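Local coordinates for L-amino acid deaminase (Proteus vulgaris, PDB 5I39), which probably works as a membrane-bound, FAD-dependent oxidoreductase that deaminates L-amino acids, at residues G49-I54 with E379-A384; R135-E140 with F151-I156; R166-D171 with A330-F335; L250-P255 with V361-G366. All coordinates share one frame; numbering follows the deposited sequence.

Contact 1 of 4, residues G49-I54 with E379-A384; sequences GIMTAI and ESPVSA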
loop_
_atom_site.group_PDB
_atom_site.type_symbol
_atom_site.label_atom_id
_atom_site.label_comp_id
_atom_site.label_asym_id
_atom_site.label_seq_id
_atom_site.Cartn_x
_atom_site.Cartn_y
_atom_site.Cartn_z
ATOM N N GLY A 49 6.427 6.442 4.685
ATOM C CA GLY A 49 7.545 7.328 5.020
ATOM C C GLY A 49 8.312 7.783 3.788
ATOM O O GLY A 49 8.652 8.963 3.660
ATOM N N ILE A 50 8.576 6.850 2.876
ATOM C CA ILE A 50 9.296 7.163 1.645
ATOM C C ILE A 50 8.531 8.169 0.782
ATOM O O ILE A 50 9.106 9.163 0.324
ATOM C CB ILE A 50 9.591 5.884 0.835
ATOM C CG1 ILE A 50 10.637 5.026 1.559
ATOM C CG2 ILE A 50 10.097 6.218 -0.566
ATOM C CD1 ILE A 50 10.682 3.588 1.091
HETATM N N MSE A 51 7.244 7.914 0.554
HETATM C CA MSE A 51 6.449 8.784 -0.320
HETATM C C MSE A 51 6.274 10.148 0.308
HETATM O O MSE A 51 6.329 11.167 -0.388
HETATM C CB MSE A 51 5.106 8.142 -0.664
HETATM C CG MSE A 51 5.258 6.860 -1.493
HETATM SE SE MSE A 51 6.196 7.098 -3.197
HETATM C CE MSE A 51 4.790 8.172 -4.051
ATOM N N THR A 52 6.080 10.197 1.626
ATOM C CA THR A 52 5.978 11.483 2.317
ATOM C C THR A 52 7.291 12.263 2.209
ATOM O O THR A 52 7.272 13.462 1.943
ATOM C CB THR A 52 5.544 11.316 3.784
ATOM O OG1 THR A 52 4.322 10.570 3.839
ATOM C CG2 THR A 52 5.289 12.663 4.424
ATOM N N ALA A 53 8.416 11.583 2.404
ATOM C CA ALA A 53 9.733 12.210 2.264
ATOM C C ALA A 53 9.943 12.816 0.878
ATOM O O ALA A 53 10.411 13.946 0.755
ATOM C CB ALA A 53 10.831 11.206 2.571
ATOM N N ILE A 54 9.578 12.072 -0.161
ATOM C CA ILE A 54 9.675 12.582 -1.529
ATOM C C ILE A 54 8.856 13.866 -1.695
ATOM O O ILE A 54 9.332 14.850 -2.268
ATOM C CB ILE A 54 9.207 11.520 -2.545
ATOM C CG1 ILE A 54 10.235 10.385 -2.630
ATOM C CG2 ILE A 54 8.996 12.126 -3.930
ATOM C CD1 ILE A 54 9.697 9.103 -3.233
ATOM N N GLU A 379 -2.803 4.117 -1.634
ATOM C CA GLU A 379 -3.083 5.455 -1.128
ATOM C C GLU A 379 -1.864 6.361 -1.077
ATOM O O GLU A 379 -2.013 7.584 -1.106
ATOM C CB GLU A 379 -3.657 5.348 0.281
ATOM C CG GLU A 379 -4.998 4.636 0.337
ATOM C CD GLU A 379 -5.391 4.182 1.729
ATOM O OE1 GLU A 379 -4.568 4.267 2.663
ATOM O OE2 GLU A 379 -6.543 3.719 1.882
ATOM N N SER A 380 -0.672 5.767 -0.997
ATOM C CA SER A 380 0.553 6.487 -0.638
ATOM C C SER A 380 0.829 7.795 -1.390
ATOM O O SER A 380 1.242 8.752 -0.757
ATOM C CB SER A 380 1.781 5.570 -0.692
ATOM O OG SER A 380 1.979 5.004 -1.975
ATOM N N PRO A 381 0.614 7.860 -2.722
ATOM C CA PRO A 381 0.927 9.143 -3.376
ATOM C C PRO A 381 0.087 10.305 -2.851
ATOM O O PRO A 381 0.550 11.443 -2.814
ATOM C CB PRO A 381 0.604 8.873 -4.852
ATOM C CG PRO A 381 0.682 7.391 -4.989
ATOM C CD PRO A 381 0.120 6.879 -3.701
ATOM N N VAL A 382 -1.145 10.015 -2.453
ATOM C CA VAL A 382 -2.053 11.041 -1.956
ATOM C C VAL A 382 -1.909 11.224 -0.447
ATOM O O VAL A 382 -1.895 12.359 0.028
ATOM C CB VAL A 382 -3.514 10.745 -2.346
ATOM C CG1 VAL A 382 -4.422 11.887 -1.907
ATOM C CG2 VAL A 382 -3.642 10.548 -3.849
ATOM N N SER A 383 -1.808 10.135 0.313
ATOM C CA SER A 383 -1.612 10.290 1.759
ATOM C C SER A 383 -0.278 10.977 2.065
ATOM O O SER A 383 -0.188 11.704 3.043
ATOM C CB SER A 383 -1.776 8.982 2.526
ATOM O OG SER A 383 -0.806 8.039 2.162
ATOM N N ALA A 384 0.730 10.795 1.211
ATOM C CA ALA A 384 1.988 11.539 1.342
ATOM C C ALA A 384 1.759 13.045 1.240
ATOM O O ALA A 384 2.249 13.816 2.068
ATOM C CB ALA A 384 2.973 11.102 0.276
#

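Contact 2 of 4, residues R135-E140 with F151-I156; sequences RKWIDE and FKTRII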
loop_
_atom_site.group_PDB
_atom_site.type_symbol
_atom_site.label_atom_id
_atom_site.label_comp_id
_atom_site.label_asym_id
_atom_site.label_seq_id
_atom_site.Cartn_x
_atom_site.Cartn_y
_atom_site.Cartn_z
ATOM N N ARG A 135 -23.823 -2.838 -7.737
ATOM C CA ARG A 135 -24.501 -1.989 -8.719
ATOM C C ARG A 135 -24.871 -0.629 -8.131
ATOM O O ARG A 135 -24.638 0.404 -8.768
ATOM C CB ARG A 135 -25.723 -2.685 -9.308
ATOM C CG ARG A 135 -25.368 -3.628 -10.437
ATOM C CD ARG A 135 -26.562 -4.426 -10.906
ATOM N NE ARG A 135 -26.390 -4.894 -12.282
ATOM C CZ ARG A 135 -26.961 -5.980 -12.804
ATOM N NH1 ARG A 135 -27.734 -6.775 -12.068
ATOM N NH2 ARG A 135 -26.747 -6.281 -14.081
ATOM N N LYS A 136 -25.398 -0.625 -6.908
ATOM C CA LYS A 136 -25.713 0.635 -6.233
ATOM C C LYS A 136 -24.451 1.473 -6.016
ATOM O O LYS A 136 -24.464 2.684 -6.223
ATOM C CB LYS A 136 -26.416 0.399 -4.892
ATOM C CG LYS A 136 -26.916 1.687 -4.250
ATOM C CD LYS A 136 -27.544 1.471 -2.887
ATOM C CE LYS A 136 -28.016 2.795 -2.310
ATOM N NZ LYS A 136 -28.621 2.646 -0.960
ATOM N N TRP A 137 -23.376 0.819 -5.584
ATOM C CA TRP A 137 -22.100 1.491 -5.349
ATOM C C TRP A 137 -21.592 2.187 -6.621
ATOM O O TRP A 137 -21.203 3.356 -6.579
ATOM C CB TRP A 137 -21.070 0.493 -4.792
ATOM C CG TRP A 137 -19.780 1.139 -4.426
ATOM C CD1 TRP A 137 -19.460 1.716 -3.233
ATOM C CD2 TRP A 137 -18.645 1.309 -5.275
ATOM N NE1 TRP A 137 -18.190 2.235 -3.285
ATOM C CE2 TRP A 137 -17.666 1.999 -4.527
ATOM C CE3 TRP A 137 -18.351 0.931 -6.590
ATOM C CZ2 TRP A 137 -16.416 2.328 -5.056
ATOM C CZ3 TRP A 137 -17.107 1.261 -7.118
ATOM C CH2 TRP A 137 -16.158 1.955 -6.351
ATOM N N ILE A 138 -21.634 1.484 -7.749
ATOM C CA ILE A 138 -21.189 2.062 -9.023
ATOM C C ILE A 138 -22.114 3.205 -9.465
ATOM O O ILE A 138 -21.643 4.268 -9.866
ATOM C CB ILE A 138 -21.082 1.006 -10.143
ATOM C CG1 ILE A 138 -20.058 -0.081 -9.773
ATOM C CG2 ILE A 138 -20.646 1.665 -11.449
ATOM C CD1 ILE A 138 -20.062 -1.291 -10.684
ATOM N N ASP A 139 -23.424 2.970 -9.400
ATOM C CA ASP A 139 -24.410 3.992 -9.768
ATOM C C ASP A 139 -24.183 5.263 -8.955
ATOM O O ASP A 139 -24.023 6.350 -9.523
ATOM C CB ASP A 139 -25.841 3.482 -9.566
ATOM C CG ASP A 139 -26.902 4.474 -10.051
ATOM O OD1 ASP A 139 -26.554 5.483 -10.701
ATOM O OD2 ASP A 139 -28.095 4.244 -9.778
ATOM N N GLU A 140 -24.149 5.128 -7.635
ATOM C CA GLU A 140 -23.965 6.292 -6.769
ATOM C C GLU A 140 -22.675 7.051 -7.075
ATOM O O GLU A 140 -22.679 8.280 -7.142
ATOM C CB GLU A 140 -24.020 5.884 -5.293
ATOM C CG GLU A 140 -25.416 5.500 -4.818
ATOM C CD GLU A 140 -26.419 6.636 -4.945
ATOM O OE1 GLU A 140 -26.081 7.785 -4.602
ATOM O OE2 GLU A 140 -27.548 6.381 -5.408
ATOM N N PHE A 151 -13.928 7.859 -14.098
ATOM C CA PHE A 151 -14.246 6.635 -13.373
ATOM C C PHE A 151 -14.422 5.533 -14.408
ATOM O O PHE A 151 -15.089 5.743 -15.423
ATOM C CB PHE A 151 -15.543 6.896 -12.602
ATOM C CG PHE A 151 -15.996 5.789 -11.679
ATOM C CD1 PHE A 151 -15.119 5.154 -10.799
ATOM C CD2 PHE A 151 -17.348 5.450 -11.622
ATOM C CE1 PHE A 151 -15.575 4.174 -9.927
ATOM C CE2 PHE A 151 -17.806 4.477 -10.749
ATOM C CZ PHE A 151 -16.919 3.840 -9.899
ATOM N N LYS A 152 -13.817 4.368 -14.163
ATOM C CA LYS A 152 -13.757 3.289 -15.168
ATOM C C LYS A 152 -14.214 1.923 -14.654
ATOM O O LYS A 152 -13.806 0.886 -15.175
ATOM C CB LYS A 152 -12.345 3.220 -15.772
ATOM C CG LYS A 152 -11.945 4.520 -16.465
ATOM C CD LYS A 152 -11.011 4.336 -17.648
ATOM C CE LYS A 152 -10.963 5.591 -18.518
ATOM N NZ LYS A 152 -11.795 5.492 -19.749
ATOM N N THR A 153 -15.119 1.933 -13.683
ATOM C CA THR A 153 -15.651 0.710 -13.093
ATOM C C THR A 153 -17.079 0.494 -13.566
ATOM O O THR A 153 -17.898 1.416 -13.531
ATOM C CB THR A 153 -15.589 0.792 -11.572
ATOM O OG1 THR A 153 -14.225 1.002 -11.207
ATOM C CG2 THR A 153 -16.088 -0.485 -10.924
ATOM N N ARG A 154 -17.379 -0.729 -13.992
ATOM C CA ARG A 154 -18.672 -1.033 -14.587
ATOM C C ARG A 154 -18.933 -2.529 -14.574
ATOM O O ARG A 154 -18.003 -3.338 -14.476
ATOM C CB ARG A 154 -18.735 -0.486 -16.016
ATOM C CG ARG A 154 -17.652 -1.011 -16.941
ATOM C CD ARG A 154 -17.591 -0.237 -18.249
ATOM N NE ARG A 154 -16.376 -0.614 -18.963
ATOM C CZ ARG A 154 -16.226 -1.706 -19.712
ATOM N NH1 ARG A 154 -17.244 -2.531 -19.952
ATOM N NH2 ARG A 154 -15.042 -1.959 -20.262
ATOM N N ILE A 155 -20.208 -2.886 -14.679
ATOM C CA ILE A 155 -20.633 -4.283 -14.688
ATOM C C ILE A 155 -20.500 -4.845 -16.103
ATOM O O ILE A 155 -20.951 -4.216 -17.066
ATOM C CB ILE A 155 -22.097 -4.416 -14.203
ATOM C CG1 ILE A 155 -22.255 -3.902 -12.761
ATOM C CG2 ILE A 155 -22.609 -5.852 -14.327
ATOM C CD1 ILE A 155 -21.570 -4.720 -11.686
ATOM N N ILE A 156 -19.902 -6.031 -16.216
ATOM C CA ILE A 156 -19.733 -6.695 -17.508
ATOM C C ILE A 156 -20.320 -8.102 -17.538
ATOM O O ILE A 156 -20.425 -8.785 -16.517
ATOM C CB ILE A 156 -18.253 -6.721 -17.963
ATOM C CG1 ILE A 156 -17.373 -7.545 -17.011
ATOM C CG2 ILE A 156 -17.744 -5.294 -18.121
ATOM C CD1 ILE A 156 -15.974 -7.786 -17.539
#

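Contact 3 of 4, residues R166-D171 with A330-F335; sequences RGATTD and AEFPAF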
loop_
_atom_site.group_PDB
_atom_site.type_symbol
_atom_site.label_atom_id
_atom_site.label_comp_id
_atom_site.label_asym_id
_atom_site.label_seq_id
_atom_site.Cartn_x
_atom_site.Cartn_y
_atom_site.Cartn_z
ATOM N N ARG A 166 -10.915 -16.237 -19.545
ATOM C CA ARG A 166 -10.692 -17.305 -20.515
ATOM C C ARG A 166 -9.972 -18.488 -19.862
ATOM O O ARG A 166 -9.032 -18.311 -19.085
ATOM C CB ARG A 166 -9.954 -16.797 -21.757
ATOM C CG ARG A 166 -8.539 -16.284 -21.545
ATOM C CD ARG A 166 -8.041 -15.600 -22.811
ATOM N NE ARG A 166 -6.723 -14.989 -22.645
ATOM C CZ ARG A 166 -6.478 -13.836 -22.016
ATOM N NH1 ARG A 166 -7.456 -13.127 -21.449
ATOM N NH2 ARG A 166 -5.227 -13.389 -21.942
ATOM N N GLY A 167 -10.470 -19.688 -20.149
ATOM C CA GLY A 167 -9.975 -20.916 -19.534
ATOM C C GLY A 167 -10.584 -21.275 -18.188
ATOM O O GLY A 167 -10.172 -22.261 -17.581
ATOM N N ALA A 168 -11.559 -20.496 -17.715
ATOM C CA ALA A 168 -12.253 -20.799 -16.465
ATOM C C ALA A 168 -13.134 -22.033 -16.625
ATOM O O ALA A 168 -13.783 -22.204 -17.658
ATOM C CB ALA A 168 -13.104 -19.619 -16.033
ATOM N N THR A 169 -13.145 -22.888 -15.606
ATOM C CA THR A 169 -13.982 -24.084 -15.569
ATOM C C THR A 169 -15.457 -23.729 -15.379
ATOM O O THR A 169 -16.343 -24.335 -15.976
ATOM C CB THR A 169 -13.523 -24.992 -14.411
ATOM O OG1 THR A 169 -12.142 -25.327 -14.594
ATOM C CG2 THR A 169 -14.346 -26.267 -14.337
ATOM N N THR A 170 -15.704 -22.745 -14.517
ATOM C CA THR A 170 -17.061 -22.329 -14.169
ATOM C C THR A 170 -17.551 -21.286 -15.168
ATOM O O THR A 170 -16.800 -20.393 -15.570
ATOM C CB THR A 170 -17.111 -21.765 -12.736
ATOM O OG1 THR A 170 -16.624 -22.754 -11.820
ATOM C CG2 THR A 170 -18.527 -21.353 -12.328
ATOM N N ASP A 171 -18.821 -21.403 -15.550
ATOM C CA ASP A 171 -19.448 -20.479 -16.489
ATOM C C ASP A 171 -19.914 -19.226 -15.742
ATOM O O ASP A 171 -21.099 -19.054 -15.446
ATOM C CB ASP A 171 -20.607 -21.182 -17.215
ATOM C CG ASP A 171 -21.088 -20.425 -18.450
ATOM O OD1 ASP A 171 -20.343 -19.578 -18.990
ATOM O OD2 ASP A 171 -22.222 -20.703 -18.895
ATOM N N ALA A 330 -8.031 -26.011 -10.146
ATOM C CA ALA A 330 -9.293 -26.617 -10.582
ATOM C C ALA A 330 -10.130 -25.629 -11.398
ATOM O O ALA A 330 -10.735 -26.003 -12.399
ATOM C CB ALA A 330 -10.088 -27.123 -9.391
ATOM N N GLU A 331 -10.147 -24.368 -10.976
ATOM C CA GLU A 331 -10.913 -23.336 -11.675
ATOM C C GLU A 331 -10.215 -22.845 -12.944
ATOM O O GLU A 331 -10.879 -22.534 -13.932
ATOM C CB GLU A 331 -11.220 -22.167 -10.737
ATOM C CG GLU A 331 -12.107 -21.074 -11.335
ATOM C CD GLU A 331 -13.421 -21.585 -11.904
ATOM O OE1 GLU A 331 -13.998 -22.547 -11.350
ATOM O OE2 GLU A 331 -13.882 -21.023 -12.918
ATOM N N PHE A 332 -8.886 -22.765 -12.899
ATOM C CA PHE A 332 -8.069 -22.356 -14.042
ATOM C C PHE A 332 -6.952 -23.378 -14.258
ATOM O O PHE A 332 -5.846 -23.211 -13.734
ATOM C CB PHE A 332 -7.489 -20.957 -13.811
ATOM C CG PHE A 332 -8.488 -19.855 -14.002
ATOM C CD1 PHE A 332 -8.720 -19.324 -15.267
ATOM C CD2 PHE A 332 -9.206 -19.350 -12.924
ATOM C CE1 PHE A 332 -9.646 -18.308 -15.451
ATOM C CE2 PHE A 332 -10.136 -18.336 -13.105
ATOM C CZ PHE A 332 -10.355 -17.816 -14.368
ATOM N N PRO A 333 -7.239 -24.447 -15.034
ATOM C CA PRO A 333 -6.234 -25.481 -15.329
ATOM C C PRO A 333 -4.958 -24.976 -16.005
ATOM O O PRO A 333 -3.950 -25.678 -15.988
ATOM C CB PRO A 333 -6.991 -26.456 -16.239
ATOM C CG PRO A 333 -8.420 -26.289 -15.855
ATOM C CD PRO A 333 -8.568 -24.829 -15.553
ATOM N N ALA A 334 -4.988 -23.764 -16.561
ATOM C CA ALA A 334 -3.767 -23.078 -17.000
ATOM C C ALA A 334 -2.661 -23.033 -15.936
ATOM O O ALA A 334 -1.488 -22.985 -16.286
ATOM C CB ALA A 334 -4.094 -21.665 -17.459
ATOM N N PHE A 335 -3.035 -23.038 -14.652
ATOM C CA PHE A 335 -2.066 -23.031 -13.546
ATOM C C PHE A 335 -1.639 -24.422 -13.055
ATOM O O PHE A 335 -0.850 -24.514 -12.116
ATOM C CB PHE A 335 -2.628 -22.246 -12.352
ATOM C CG PHE A 335 -2.918 -20.801 -12.651
ATOM C CD1 PHE A 335 -1.892 -19.924 -12.987
ATOM C CD2 PHE A 335 -4.217 -20.309 -12.579
ATOM C CE1 PHE A 335 -2.158 -18.587 -13.253
ATOM C CE2 PHE A 335 -4.490 -18.974 -12.843
ATOM C CZ PHE A 335 -3.458 -18.112 -13.180
HETATM O O HOH W 1 -7.341 -22.180 -17.311
#

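Contact 4 of 4, residues L250-P255 with V361-G366; sequences LNVDVP and VKEYPG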
loop_
_atom_site.group_PDB
_atom_site.type_symbol
_atom_site.label_atom_id
_atom_site.label_comp_id
_atom_site.label_asym_id
_atom_site.label_seq_id
_atom_site.Cartn_x
_atom_site.Cartn_y
_atom_site.Cartn_z
ATOM N N LEU A 250 4.887 8.412 23.861
ATOM C CA LEU A 250 4.617 9.850 23.965
ATOM C C LEU A 250 3.258 10.168 24.626
ATOM O O LEU A 250 2.799 11.311 24.586
ATOM C CB LEU A 250 4.688 10.465 22.563
ATOM C CG LEU A 250 6.028 10.337 21.833
ATOM C CD1 LEU A 250 5.882 10.815 20.401
ATOM C CD2 LEU A 250 7.133 11.116 22.528
ATOM N N ASN A 251 2.642 9.165 25.252
ATOM C CA ASN A 251 1.340 9.287 25.929
ATOM C C ASN A 251 0.189 9.723 25.013
ATOM O O ASN A 251 -0.677 10.505 25.410
ATOM C CB ASN A 251 1.453 10.200 27.163
ATOM C CG ASN A 251 2.524 9.734 28.137
ATOM O OD1 ASN A 251 2.640 8.540 28.416
ATOM N ND2 ASN A 251 3.307 10.671 28.664
ATOM N N VAL A 252 0.192 9.199 23.787
ATOM C CA VAL A 252 -0.881 9.429 22.819
ATOM C C VAL A 252 -1.390 8.075 22.345
ATOM O O VAL A 252 -0.608 7.247 21.872
ATOM C CB VAL A 252 -0.386 10.257 21.612
ATOM C CG1 VAL A 252 -1.473 10.415 20.549
ATOM C CG2 VAL A 252 0.105 11.623 22.069
ATOM N N ASP A 253 -2.702 7.870 22.455
ATOM C CA ASP A 253 -3.346 6.638 22.012
ATOM C C ASP A 253 -3.665 6.699 20.519
ATOM O O ASP A 253 -4.317 7.632 20.055
ATOM C CB ASP A 253 -4.639 6.389 22.788
ATOM C CG ASP A 253 -5.312 5.091 22.380
ATOM O OD1 ASP A 253 -4.762 4.013 22.678
ATOM O OD2 ASP A 253 -6.380 5.149 21.739
ATOM N N VAL A 254 -3.202 5.693 19.783
ATOM C CA VAL A 254 -3.538 5.525 18.366
ATOM C C VAL A 254 -4.323 4.212 18.287
ATOM O O VAL A 254 -3.721 3.146 18.458
ATOM C CB VAL A 254 -2.280 5.463 17.476
ATOM C CG1 VAL A 254 -2.659 5.328 16.007
ATOM C CG2 VAL A 254 -1.431 6.709 17.673
ATOM N N PRO A 255 -5.662 4.269 18.076
ATOM C CA PRO A 255 -6.418 3.023 18.023
ATOM C C PRO A 255 -6.173 2.250 16.723
ATOM O O PRO A 255 -6.666 2.625 15.653
ATOM C CB PRO A 255 -7.870 3.485 18.143
ATOM C CG PRO A 255 -7.877 4.843 17.559
ATOM C CD PRO A 255 -6.512 5.437 17.786
ATOM N N VAL A 361 -1.272 15.802 15.554
ATOM C CA VAL A 361 -1.297 15.316 16.926
ATOM C C VAL A 361 -1.267 16.566 17.797
ATOM O O VAL A 361 -0.238 17.236 17.889
ATOM C CB VAL A 361 -0.101 14.384 17.216
ATOM C CG1 VAL A 361 -0.106 13.910 18.666
ATOM C CG2 VAL A 361 -0.128 13.185 16.278
ATOM N N LYS A 362 -2.397 16.884 18.422
ATOM C CA LYS A 362 -2.527 18.122 19.208
ATOM C C LYS A 362 -1.519 18.211 20.363
ATOM O O LYS A 362 -1.074 19.298 20.716
ATOM C CB LYS A 362 -3.969 18.325 19.708
ATOM C CG LYS A 362 -4.484 17.308 20.720
ATOM C CD LYS A 362 -5.928 17.580 21.137
ATOM C CE LYS A 362 -6.920 17.401 19.995
ATOM N NZ LYS A 362 -8.336 17.396 20.456
ATOM N N GLU A 363 -1.135 17.061 20.910
ATOM C CA GLU A 363 -0.160 16.985 21.998
ATOM C C GLU A 363 1.260 17.389 21.566
ATOM O O GLU A 363 2.070 17.801 22.398
ATOM C CB GLU A 363 -0.136 15.567 22.588
ATOM C CG GLU A 363 -1.438 15.126 23.262
ATOM C CD GLU A 363 -2.477 14.529 22.316
ATOM O OE1 GLU A 363 -2.321 14.612 21.076
ATOM O OE2 GLU A 363 -3.475 13.983 22.824
ATOM N N TYR A 364 1.553 17.258 20.270
ATOM C CA TYR A 364 2.878 17.541 19.713
ATOM C C TYR A 364 2.785 18.351 18.422
ATOM O O TYR A 364 2.862 17.786 17.331
ATOM C CB TYR A 364 3.629 16.228 19.465
ATOM C CG TYR A 364 3.887 15.476 20.744
ATOM C CD1 TYR A 364 5.006 15.756 21.527
ATOM C CD2 TYR A 364 2.983 14.518 21.203
ATOM C CE1 TYR A 364 5.232 15.082 22.716
ATOM C CE2 TYR A 364 3.197 13.844 22.396
ATOM C CZ TYR A 364 4.323 14.130 23.147
ATOM O OH TYR A 364 4.548 13.468 24.331
ATOM N N PRO A 365 2.623 19.683 18.537
ATOM C CA PRO A 365 2.729 20.548 17.361
ATOM C C PRO A 365 4.021 20.268 16.585
ATOM O O PRO A 365 5.079 20.103 17.191
ATOM C CB PRO A 365 2.740 21.955 17.964
ATOM C CG PRO A 365 1.968 21.815 19.226
ATOM C CD PRO A 365 2.298 20.451 19.753
ATOM N N GLY A 366 3.908 20.166 15.263
ATOM C CA GLY A 366 5.031 19.788 14.401
ATOM C C GLY A 366 5.168 18.294 14.145
ATOM O O GLY A 366 6.070 17.883 13.421
#

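Contact 1 of 4, residues G49-I54 with E379-A384
Ala384 presses its methyl group into the backbone of helix 47-58 at Met51 and Thr52, inside the Rossmann-type FAD-binding fold of this oxidoreductase. Helix 47-58 is the one that follows the first strand and carries Gly49, probably the last glycine of a GxGxxG dinucleotide-binding motif. Its partner, helix 376-392, starts at the FAD-binding residues Gly376 and Thr378. The two short segments cross at -48° with their axes 8.3 Å apart, close enough for backbone and side chain to mesh.

The tight part lies at Ala384. Its CB sits 3.4 Å from Met51 O and 3.5 Å from Thr52 N, and the CA atoms of Thr52 and Ala384 are only 4.1 Å apart. Thr52 turns its hydroxyl back beside its own backbone N (chi1 -55°), where OG1 bonds to Leu48 O one turn earlier and more weakly to Asn370 ND2. Thr52 OG1 also packs 3.6 Å from Ala384 CA.

Toward Ser380 and Pro381 the fit is slacker, though still buried. Met51, a selenomethionine, is given in one of two deposited conformers, and its side-chain contacts here hold for that copy alone. In it, Met51 CG lies 3.8 Å from Ser380 CB and the bent end of the chain reaches Pro381. The hydroxyl of Ser380 is bound to Met377 O within its own helix. Pro381 has no N-H to give, and helix 376-392 kinks here: Glu379 O takes both Ser383 N and Val382 N, each at 2.9 Å.

Contact 2 of 4, residues R135-E140 with F151-I156
Ile138 points from helix 128-143 toward strand 153-156, and its branches divide the work. From CB, the CG2 methyl heads for the start of the strand, where it lies 3.5 Å from Thr153 O and 4.1 Å from Phe151 CE2. The other branch has CG1 anti to the carbonyl carbon (chi1 -61°) and crosses Thr153 at about a right angle, Ile138 CG1 lying 4.2 Å from Thr153 CG2. Extended at chi2, it ends in CD1, which meets Ile155 CD1 at 3.9 Å and also touches the backbone at Arg154 CA.

This is a helix lying against one face of a sheet: strand 153-156 pairs antiparallel with strand 175-178, the helix segment runs at 138° to the strand, and ten residues connect the two segments. Arg154 starts away from the helix, and its guanidinium makes salt bridges with Glu160 and Glu179.

Beyond Ile138, the Phe151 and Trp137 rings meet obliquely, planes at 64°, with Trp137 CZ3 near the plane of the Phe151 ring at its edge, 3.8 Å from Phe151 CZ. Trp137 NE1 is tied to Met88 O. At the opposite end of the patch, the aliphatic stem of Arg135 crosses Ile155 at about a right angle, Arg135 CG to Ile155 CG1 at 3.9 Å.

Contact 3 of 4, residues R166-D171 with A330-F335
Glu331 and Thr170 face each other through a two-point grip: Thr170 OG1 donates to Glu331 OE1 at 2.7 Å, and Thr170 N donates to Glu331 OE2 at 3.0 Å. Both donors come in on the syn side of the carboxylate, about 20° out of its plane, so the group is held by its two oxygens at once. This is the C-terminal end of helix 318-331 clasping the irregular loop between helix 158-164 and strand 175-178. Glu331 reaches the loop by setting CG anti to its N (chi1 -176°) and bending at chi2; Trp172 NE1 also bonds to OE2, which probably favours the charged carboxylate in this buried place.

The helix end supplies a backbone carbonyl as well. Thr169 N donates to Glu331 O at 2.8 Å; a further bond from Thr169 OG1 to Ala330 O is doubtful, since Thr169 has two conformers.

Outside these bonds comes the packing of Phe332, the first residue to leave the helix. Ala168 CA lies over one face of its ring, 4.1 Å from the centroid, in a CH-pi contact, and Ala168 CB touches CZ. Arg166 O meets the ring at its edge, while Phe285 packs edge-to-face with it. At the far end a water bridges the segments, giving a hydrogen bond to Gly167 O at 2.8 Å and taking one from Ala334 N at 2.9 Å.

Contact 4 of 4, residues L250-P255 with V361-G366
Tyr364, the last residue of a type I beta turn that begins at Val361, reaches across to Leu250 in the loop leaving helix 243-248. The turn belongs to the connection between strands 357-360 and 367-371, antiparallel neighbours at one side of the nucleotide-binding sheet. Tyr364 OH donates to Leu250 O at 2.8 Å. The hydroxyl comes well off the end of the carbonyl, with a C=O...OH angle of 119°, and is tilted 23° from its plane. The phenol also crosses the Leu250 side chain obliquely: Leu250 CB lies 3.7 Å from Tyr364 CE2, and Leu250 CD2 also touches the hydroxyl.

The next residue, Asn251, with positive phi, is the C-prime residue of a Schellman motif closing helix 243-248, in which Val252 N bonds back to Met247 O. The turn in the backbone leaves Val252 aimed at the beta turn.

Val252 CG2 carries most of the apolar contact. It meets the edge of the tyrosine ring at Tyr364 CE2, 3.8 Å away, close to the ring plane, and lies 3.9 Å from Glu363 CD. Glu363 bends at chi2 (86°) so that its chain folds across this methyl, while OE1 bonds to the hydroxyl of Tyr406. Val252 CG2 lies 4.1 Å from Val361 CG1, the two side chains meeting tip to tip, with Met247 against both.

Contact 1 is the central one: its centre lies about 10 Å from that of the chain, and the Ser380 side chain is about 7 Å from the bound FAD. The other three are peripheral and touch neither contact 1 nor each other. Contact 4 sits on the nucleotide-binding side, its centre about 20 Å from that of contact 1, with the Leu250 side chain about 10 Å from the FAD. Contacts 2 and 3 belong to the ten-stranded mixed sheet and its surroundings, their centres about 26 Å apart. Contacts 3 and 4 lie on opposite sides of the chain's centre, about 51 Å between centres, although their segments alternate along the sequence.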